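Local coordinates for protein M32 carboxypeptidase (Chitinophagaceae bacterium, PDB 7A03) that probably removes amino acids one at a time from the C-terminal end of peptides, as a metal-dependent carboxypeptidase of the M32 family, at residues K20-D23 with V24-I28; L31-Q35 with E36-P40; Q49-T52 with T53-I57; C265-E268 with G269-L273. All coordinates share one frame; numbering follows the deposited sequence.

Contact 1. Residues K20-D23 with V24-I28; sequences KIAD and VRNAI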
# COMPACT_ATOMS: atom_id res chain seq x y z
N LYS A 20 4.62 14.70 -21.39
CA LYS A 20 5.94 14.20 -21.78
C LYS A 20 6.65 13.54 -20.60
O LYS A 20 7.19 12.42 -20.71
CB LYS A 20 6.76 15.37 -22.34
CG LYS A 20 8.20 15.04 -22.69
CD LYS A 20 8.87 16.28 -23.27
CE LYS A 20 10.36 16.08 -23.42
NZ LYS A 20 11.01 17.32 -23.93
N ILE A 21 6.62 14.22 -19.44
CA ILE A 21 7.21 13.63 -18.23
C ILE A 21 6.55 12.29 -17.92
O ILE A 21 7.23 11.31 -17.58
CB ILE A 21 7.07 14.61 -17.05
CG1 ILE A 21 7.97 15.84 -17.26
CG2 ILE A 21 7.41 13.92 -15.73
CD1 ILE A 21 7.53 17.01 -16.42
N ALA A 22 5.22 12.24 -18.01
CA ALA A 22 4.51 11.00 -17.72
C ALA A 22 4.89 9.90 -18.70
O ALA A 22 4.97 8.73 -18.32
CB ALA A 22 3.00 11.24 -17.73
N ASP A 23 5.10 10.25 -19.98
CA ASP A 23 5.54 9.25 -20.95
C ASP A 23 6.86 8.63 -20.52
O ASP A 23 7.03 7.40 -20.59
CB ASP A 23 5.70 9.88 -22.33
CG ASP A 23 4.39 10.20 -22.99
OD1 ASP A 23 3.35 9.67 -22.54
OD2 ASP A 23 4.39 10.96 -23.97
N VAL A 24 7.81 9.46 -20.09
CA VAL A 24 9.08 8.92 -19.61
C VAL A 24 8.88 8.05 -18.38
O VAL A 24 9.47 6.96 -18.26
CB VAL A 24 10.11 10.04 -19.35
CG1 VAL A 24 11.43 9.42 -18.92
CG2 VAL A 24 10.30 10.89 -20.60
N ARG A 25 8.06 8.51 -17.43
CA ARG A 25 7.89 7.75 -16.19
C ARG A 25 7.19 6.42 -16.45
O ARG A 25 7.53 5.39 -15.85
CB ARG A 25 7.15 8.59 -15.15
CG ARG A 25 7.94 9.81 -14.70
CD ARG A 25 7.66 10.22 -13.26
NE ARG A 25 8.42 11.42 -12.91
CZ ARG A 25 9.67 11.41 -12.43
NH1 ARG A 25 10.29 10.26 -12.23
NH2 ARG A 25 10.29 12.55 -12.14
N ASN A 26 6.25 6.40 -17.39
CA ASN A 26 5.60 5.15 -17.72
C ASN A 26 6.52 4.22 -18.51
O ASN A 26 6.43 3.00 -18.35
CB ASN A 26 4.29 5.42 -18.45
CG ASN A 26 3.22 5.92 -17.51
OD1 ASN A 26 2.97 5.30 -16.46
ND2 ASN A 26 2.60 7.03 -17.85
N ALA A 27 7.44 4.77 -19.31
CA ALA A 27 8.45 3.92 -19.93
C ALA A 27 9.31 3.25 -18.86
O ALA A 27 9.63 2.06 -18.95
CB ALA A 27 9.34 4.75 -20.87
N ILE A 28 9.68 4.02 -17.83
CA ILE A 28 10.40 3.46 -16.69
C ILE A 28 9.59 2.33 -16.05
O ILE A 28 10.13 1.27 -15.72
CB ILE A 28 10.73 4.57 -15.67
CG1 ILE A 28 11.73 5.57 -16.27
CG2 ILE A 28 11.24 3.98 -14.38
CD1 ILE A 28 11.80 6.86 -15.45

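Contact 2. Residues L31-Q35 with E36-P40; sequences LGWDQ and ETYLP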
# COMPACT_ATOMS: atom_id res chain seq x y z
N LEU A 31 9.90 -0.83 -18.09
CA LEU A 31 11.18 -1.47 -17.84
C LEU A 31 11.21 -2.16 -16.47
O LEU A 31 11.77 -3.25 -16.32
CB LEU A 31 12.33 -0.46 -18.00
CG LEU A 31 12.92 -0.39 -19.41
CD1 LEU A 31 11.89 0.07 -20.45
CD2 LEU A 31 14.16 0.54 -19.39
N GLY A 32 10.57 -1.56 -15.46
CA GLY A 32 10.55 -2.19 -14.15
C GLY A 32 9.62 -3.40 -14.09
O GLY A 32 9.91 -4.40 -13.40
N TRP A 33 8.53 -3.35 -14.85
CA TRP A 33 7.62 -4.48 -14.92
C TRP A 33 8.32 -5.66 -15.58
O TRP A 33 8.29 -6.79 -15.06
CB TRP A 33 6.38 -4.08 -15.72
CG TRP A 33 5.51 -5.25 -16.09
CD1 TRP A 33 4.53 -5.81 -15.33
CD2 TRP A 33 5.56 -6.01 -17.31
NE1 TRP A 33 3.96 -6.87 -15.99
CE2 TRP A 33 4.56 -7.00 -17.22
CE3 TRP A 33 6.32 -5.92 -18.48
CZ2 TRP A 33 4.33 -7.93 -18.25
CZ3 TRP A 33 6.09 -6.84 -19.49
CH2 TRP A 33 5.10 -7.83 -19.38
N ASP A 34 9.03 -5.38 -16.68
CA ASP A 34 9.76 -6.45 -17.35
C ASP A 34 10.88 -6.98 -16.47
O ASP A 34 11.14 -8.19 -16.44
CB ASP A 34 10.28 -5.93 -18.69
CG ASP A 34 11.11 -6.95 -19.41
OD1 ASP A 34 10.52 -7.89 -20.01
OD2 ASP A 34 12.35 -6.81 -19.36
N GLN A 35 11.52 -6.09 -15.71
CA GLN A 35 12.55 -6.50 -14.77
C GLN A 35 12.02 -7.54 -13.80
O GLN A 35 12.75 -8.46 -13.41
CB GLN A 35 13.03 -5.26 -14.02
CG GLN A 35 14.13 -5.45 -13.00
CD GLN A 35 14.63 -4.08 -12.52
OE1 GLN A 35 13.85 -3.29 -11.99
NE2 GLN A 35 15.91 -3.80 -12.73
N GLU A 36 10.76 -7.41 -13.39
CA GLU A 36 10.18 -8.37 -12.46
C GLU A 36 9.60 -9.61 -13.13
O GLU A 36 9.33 -10.60 -12.44
CB GLU A 36 9.07 -7.72 -11.61
CG GLU A 36 9.58 -6.57 -10.71
CD GLU A 36 10.63 -7.04 -9.72
OE1 GLU A 36 10.45 -8.11 -9.10
OE2 GLU A 36 11.65 -6.34 -9.57
N THR A 37 9.35 -9.58 -14.44
CA THR A 37 8.59 -10.68 -15.02
C THR A 37 9.38 -11.50 -16.03
O THR A 37 9.35 -12.74 -15.96
CB THR A 37 7.32 -10.15 -15.69
OG1 THR A 37 7.67 -9.08 -16.57
CG2 THR A 37 6.35 -9.64 -14.63
N TYR A 38 10.06 -10.86 -16.98
CA TYR A 38 10.64 -11.58 -18.11
C TYR A 38 12.12 -11.32 -18.34
O TYR A 38 12.72 -12.03 -19.16
CB TYR A 38 9.86 -11.28 -19.41
CG TYR A 38 8.46 -11.86 -19.33
CD1 TYR A 38 8.26 -13.23 -19.36
CD2 TYR A 38 7.35 -11.05 -19.16
CE1 TYR A 38 7.00 -13.79 -19.26
CE2 TYR A 38 6.08 -11.58 -19.06
CZ TYR A 38 5.91 -12.96 -19.11
OH TYR A 38 4.65 -13.52 -19.00
N LEU A 39 12.72 -10.38 -17.63
CA LEU A 39 14.12 -10.03 -17.85
C LEU A 39 15.05 -11.22 -17.67
O LEU A 39 15.06 -11.84 -16.59
CB LEU A 39 14.47 -8.95 -16.83
CG LEU A 39 15.94 -8.56 -16.75
CD1 LEU A 39 16.33 -7.80 -17.99
CD2 LEU A 39 16.22 -7.73 -15.51
N PRO A 40 15.88 -11.56 -18.66
CA PRO A 40 16.90 -12.59 -18.45
C PRO A 40 17.95 -12.11 -17.45
O PRO A 40 18.27 -10.92 -17.39
CB PRO A 40 17.52 -12.78 -19.85
CG PRO A 40 16.48 -12.21 -20.82
CD PRO A 40 15.81 -11.09 -20.06
O HOH W 1 11.19 -3.47 -10.52

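Contact 3. Residues Q49-T52 with T53-I57; sequences QQIT and TLSTI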
# COMPACT_ATOMS: atom_id res chain seq x y z
N GLN A 49 20.96 0.32 -15.58
CA GLN A 49 21.53 1.51 -16.17
C GLN A 49 20.48 2.24 -16.98
O GLN A 49 20.35 3.47 -16.89
CB GLN A 49 22.70 1.09 -17.06
CG GLN A 49 23.37 2.21 -17.79
CD GLN A 49 24.57 1.71 -18.57
OE1 GLN A 49 25.58 1.33 -17.98
NE2 GLN A 49 24.45 1.70 -19.89
N GLN A 50 19.67 1.49 -17.72
CA GLN A 50 18.71 2.15 -18.59
C GLN A 50 17.63 2.83 -17.77
O GLN A 50 17.28 3.98 -18.05
CB GLN A 50 18.16 1.15 -19.61
CG GLN A 50 19.21 0.77 -20.65
CD GLN A 50 18.95 -0.55 -21.34
OE1 GLN A 50 17.91 -1.17 -21.16
NE2 GLN A 50 19.93 -1.00 -22.14
N ILE A 51 17.20 2.19 -16.68
CA ILE A 51 16.20 2.83 -15.82
C ILE A 51 16.78 4.11 -15.23
O ILE A 51 16.12 5.17 -15.26
CB ILE A 51 15.70 1.86 -14.74
CG1 ILE A 51 14.79 0.80 -15.39
CG2 ILE A 51 14.98 2.67 -13.63
CD1 ILE A 51 14.50 -0.43 -14.51
N THR A 52 18.05 4.07 -14.81
CA THR A 52 18.65 5.25 -14.19
C THR A 52 18.73 6.39 -15.20
O THR A 52 18.36 7.53 -14.90
CB THR A 52 20.03 4.89 -13.64
OG1 THR A 52 19.85 3.96 -12.57
CG2 THR A 52 20.76 6.13 -13.10
N THR A 53 19.08 6.07 -16.46
CA THR A 53 19.18 7.14 -17.43
C THR A 53 17.83 7.81 -17.62
O THR A 53 17.71 9.04 -17.55
CB THR A 53 19.76 6.58 -18.73
OG1 THR A 53 21.18 6.43 -18.53
CG2 THR A 53 19.50 7.51 -19.91
N LEU A 54 16.78 6.99 -17.73
CA LEU A 54 15.45 7.57 -17.94
C LEU A 54 15.00 8.35 -16.71
O LEU A 54 14.40 9.42 -16.84
CB LEU A 54 14.45 6.48 -18.29
CG LEU A 54 14.55 5.79 -19.65
CD1 LEU A 54 13.40 4.81 -19.77
CD2 LEU A 54 14.46 6.81 -20.76
N SER A 55 15.34 7.85 -15.51
CA SER A 55 14.92 8.54 -14.30
C SER A 55 15.56 9.91 -14.24
O SER A 55 14.88 10.90 -13.93
CB SER A 55 15.26 7.71 -13.06
OG SER A 55 14.57 6.46 -13.07
N THR A 56 16.84 9.98 -14.62
CA THR A 56 17.52 11.27 -14.61
C THR A 56 16.84 12.20 -15.59
O THR A 56 16.55 13.35 -15.25
CB THR A 56 19.01 11.08 -14.93
OG1 THR A 56 19.62 10.27 -13.92
CG2 THR A 56 19.73 12.42 -14.99
N ILE A 57 16.50 11.69 -16.78
CA ILE A 57 15.84 12.55 -17.76
C ILE A 57 14.51 13.04 -17.20
O ILE A 57 14.20 14.24 -17.29
CB ILE A 57 15.67 11.81 -19.10
CG1 ILE A 57 17.03 11.67 -19.80
CG2 ILE A 57 14.63 12.51 -20.00
CD1 ILE A 57 17.01 10.66 -20.94
O HOH W 2 22.68 5.20 -15.94

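Contact 4. Residues C265-E268 with G269-L273; sequences CIHE and GGHAL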
# COMPACT_ATOMS: atom_id res chain seq x y z
N CYS A 265 -4.26 -12.15 -5.53
CA CYS A 265 -4.93 -11.73 -6.76
C CYS A 265 -6.03 -10.74 -6.44
O CYS A 265 -6.18 -9.72 -7.11
CB CYS A 265 -5.55 -12.96 -7.40
SG CYS A 265 -4.41 -13.98 -8.33
N ILE A 266 -6.84 -11.01 -5.40
CA ILE A 266 -7.91 -10.07 -5.08
C ILE A 266 -7.34 -8.73 -4.62
O ILE A 266 -7.84 -7.65 -4.99
CB ILE A 266 -8.86 -10.67 -4.02
CG1 ILE A 266 -9.47 -11.98 -4.53
CG2 ILE A 266 -9.93 -9.65 -3.65
CD1 ILE A 266 -10.17 -12.78 -3.46
N HIS A 267 -6.26 -8.78 -3.83
CA HIS A 267 -5.61 -7.57 -3.34
C HIS A 267 -5.12 -6.70 -4.50
O HIS A 267 -5.43 -5.48 -4.59
CB HIS A 267 -4.45 -8.04 -2.46
CG HIS A 267 -3.69 -6.94 -1.79
ND1 HIS A 267 -3.95 -6.54 -0.49
CD2 HIS A 267 -2.66 -6.18 -2.23
CE1 HIS A 267 -3.10 -5.59 -0.16
NE2 HIS A 267 -2.32 -5.34 -1.20
N GLU A 268 -4.38 -7.32 -5.44
CA GLU A 268 -3.92 -6.57 -6.60
C GLU A 268 -5.08 -6.12 -7.47
O GLU A 268 -5.06 -5.00 -8.00
CB GLU A 268 -2.91 -7.38 -7.42
CG GLU A 268 -1.70 -7.85 -6.64
CD GLU A 268 -0.97 -6.74 -5.90
OE1 GLU A 268 -0.96 -5.60 -6.38
OE2 GLU A 268 -0.42 -7.01 -4.82
N GLY A 269 -6.11 -6.95 -7.63
CA GLY A 269 -7.29 -6.52 -8.33
C GLY A 269 -7.83 -5.21 -7.80
O GLY A 269 -8.27 -4.34 -8.56
N GLY A 270 -7.82 -5.04 -6.47
CA GLY A 270 -8.35 -3.80 -5.92
C GLY A 270 -7.55 -2.58 -6.35
O GLY A 270 -8.12 -1.54 -6.76
N HIS A 271 -6.21 -2.71 -6.30
CA HIS A 271 -5.35 -1.66 -6.87
C HIS A 271 -5.68 -1.42 -8.35
O HIS A 271 -5.76 -0.26 -8.82
CB HIS A 271 -3.88 -2.06 -6.81
CG HIS A 271 -3.25 -1.98 -5.45
ND1 HIS A 271 -3.36 -0.88 -4.62
CD2 HIS A 271 -2.47 -2.87 -4.80
CE1 HIS A 271 -2.65 -1.09 -3.52
NE2 HIS A 271 -2.12 -2.30 -3.60
N ALA A 272 -5.82 -2.50 -9.10
CA ALA A 272 -5.92 -2.39 -10.55
C ALA A 272 -7.23 -1.75 -10.96
O ALA A 272 -7.27 -0.97 -11.92
CB ALA A 272 -5.75 -3.75 -11.20
N LEU A 273 -8.32 -2.05 -10.24
CA LEU A 273 -9.60 -1.44 -10.57
C LEU A 273 -9.54 0.06 -10.36
O LEU A 273 -10.11 0.84 -11.14
CB LEU A 273 -10.71 -2.05 -9.71
CG LEU A 273 -11.06 -3.51 -9.99
CD1 LEU A 273 -11.91 -4.06 -8.84
CD2 LEU A 273 -11.78 -3.68 -11.34
O HOH W 3 -0.68 -3.08 -1.40

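Contact 1. Residues K20-D23 with V24-I28
Ile21 and Arg25 lie side by side one helical turn apart on helix 9-37, and they make the closely packed side of this turn. The methyl CG2 of Ile21 stands 3.9 Å from NE of Arg25, at a slant to the guanidinium. With CG of Arg25 beside its own backbone N (chi1 -65°), the first methylenes fold back over the preceding turn, and CG comes to 3.3 Å from Ile21 O. Ile21 O also accepts Arg25 N at 2.9 Å. Three more i to i+4 bonds continue the alpha-helical pattern: Val24 N to Lys20 O, Asn26 N to Ala22 O at 2.8 Å, and Ala27 N to Asp23 O. Val24 leans its CG2 methyl back to 3.5 Å from Lys20 O.

The solvent side is looser at Lys20, which runs out fully extended and meets the following residues through its backbone. A separate polar grip forms at Tyr283: Asp23 OD1 and Asn26 ND2 are both hydrogen-bonded to its hydroxyl. On the packed side, helix 44-62 lies alongside, with Ile21 resting on Leu61, Arg25 on Ala58, and Ile28 on Leu54 and Ser55.

Contact 2. Residues L31-Q35 with E36-P40
Asp34 O gathers three backbone N-H groups where helix 9-37 runs out. Tyr38 N binds Asp34 O at 2.9 Å in the carbonyl plane, on a lone pair. Leu39 N reaches Asp34 O at 3.0 Å from a tilted position, and Thr37 N comes from well above the plane. Just before these, Glu36 N bonds to Gly32 O and, weakly, to Trp33 O. The hydroxyl of Thr37 also donates to Trp33 O, with OG1 2.8 Å away and above the carbonyl plane. Its chi1 of 52° sets OG1 between the backbone N and the carbonyl carbon, bringing it back over the preceding turn. A water can donate to Gln35 OE1 at 3.0 Å and to Glu36 OE2 at 3.1 Å, though other acceptors compete for its protons.

The aromatic contacts centre on Trp33. Thr37 OG1 sits over the middle of the indole face, 3.6 Å above the plane, while the CG2 methyl makes a CH-pi contact with the five-membered ring. Trp33 CH2 lies at the edge of the Tyr38 ring, 3.9 Å from Tyr38 CE2, the two rings meeting obliquely with planes at 60°. Arg248 adds a cation-pi contact to the indole.

Apolar packing is lighter: Leu39 CD2 lies 4.0 Å from Gln35 CG, the two chains running side by side. Two polar ends find partners elsewhere: Asp34 OD2 in a salt bridge with Arg47, Tyr38 OH in a hydrogen bond with Asp232. Such converging N-H groups, with Tyr38 the first residue to leave helical angles, are characteristic of a helix C-terminus unwinding into a loop, here the connection to helix 44-62.

Contact 3. Residues Q49-T52 with T53-I57
Ile51 O is gripped twice by Ser55, by its backbone N at 2.8 Å and by its hydroxyl OG at 3.0 Å. This is the familiar side-chain-to-backbone bond of a serine inside an alpha-helix, here in the middle of helix 44-62. The two donors come from different directions: the N-H lies nearly along the C=O axis, whereas OG stands about 50° out of the carbonyl plane. Ser55 can reach it because OG is anti to its own carbonyl carbon (chi1 -62°), which swings the hydroxyl back over the preceding turn and close to the CG2 methyl of Ile51. With an alanine here, Ile51 O would probably keep the backbone bond but lose its second donor, and the methyl of Ile51 would lose its hydroxyl neighbour.

Plain i to i+4 bonds carry the rest of the backbone, with Thr53 N on Gln49 O, Leu54 N on Gln50 O and Thr56 N on Thr52 O. Thr52 OG1 looks back to Gly48 O. Toward helix 9-37, Ile51 packs on Leu31 and Gln35, while Leu54 and Ser55 both meet Ile28. On the exposed side a water bridges one turn, donating to Gln49 O at 3.1 Å and lying 3.2 Å from Thr53 OG1.

Contact 4. Residues C265-E268 with G269-L273
His267 and His271 share a water, which is hydrogen-bonded to His267 NE2 at 2.8 Å and to His271 NE2 at 2.7 Å, in the plane of each ring. Together with Glu268 they form an HExxH sequence on helix 258-277, consistent with the metal-binding HExxH motif of M32 and related metallopeptidases; no metal is bound to these histidines here, and the water joins the two nitrogens that would probably coordinate it. The side chains run side by side with their ring planes at 84°, and the NE2 atoms are 3.9 Å apart. His267 reaches the site with CG anti to its backbone N (chi1 -176°), whereas CG of His271 lies beside its own N. A leucine in place of His271 would probably leave the water without its second nitrogen and break up the pair expected to hold a metal.

A second shell holds these groups: Glu304 bonds to His267 ND1 and Thr239 to Glu268 OE1, while the ring of His296 meets that of His271. Gly269 and Gly270 follow Glu268 on the helix, with Gly269 N bonded to Cys265 O. At the rim of the His271 ring, CD2 lies 3.5 Å from Glu268 OE1.

Contacts 1, 2 and 3 are surface contacts on two successive helices, while contact 4 is buried on helix 258-277, its centre about 11 Å from the centre of the chain. Contacts 1 and 2 share helix 9-37, and contact 3 packs against both from helix 44-62: Ile28 CG1 meets Leu54 CB at 3.5 Å, and Leu31 CB meets Ile51 CG1 at 3.8 Å. Contact 4 touches none of them, its nearest atoms about 11 Å from contact 2. The chemistry follows position: regular mid-helix bonds in contact 1, a serine hydroxyl doubling a backbone bond in contact 3, one carbonyl taking three N-H groups at the helix end in contact 2, and paired histidines in contact 4.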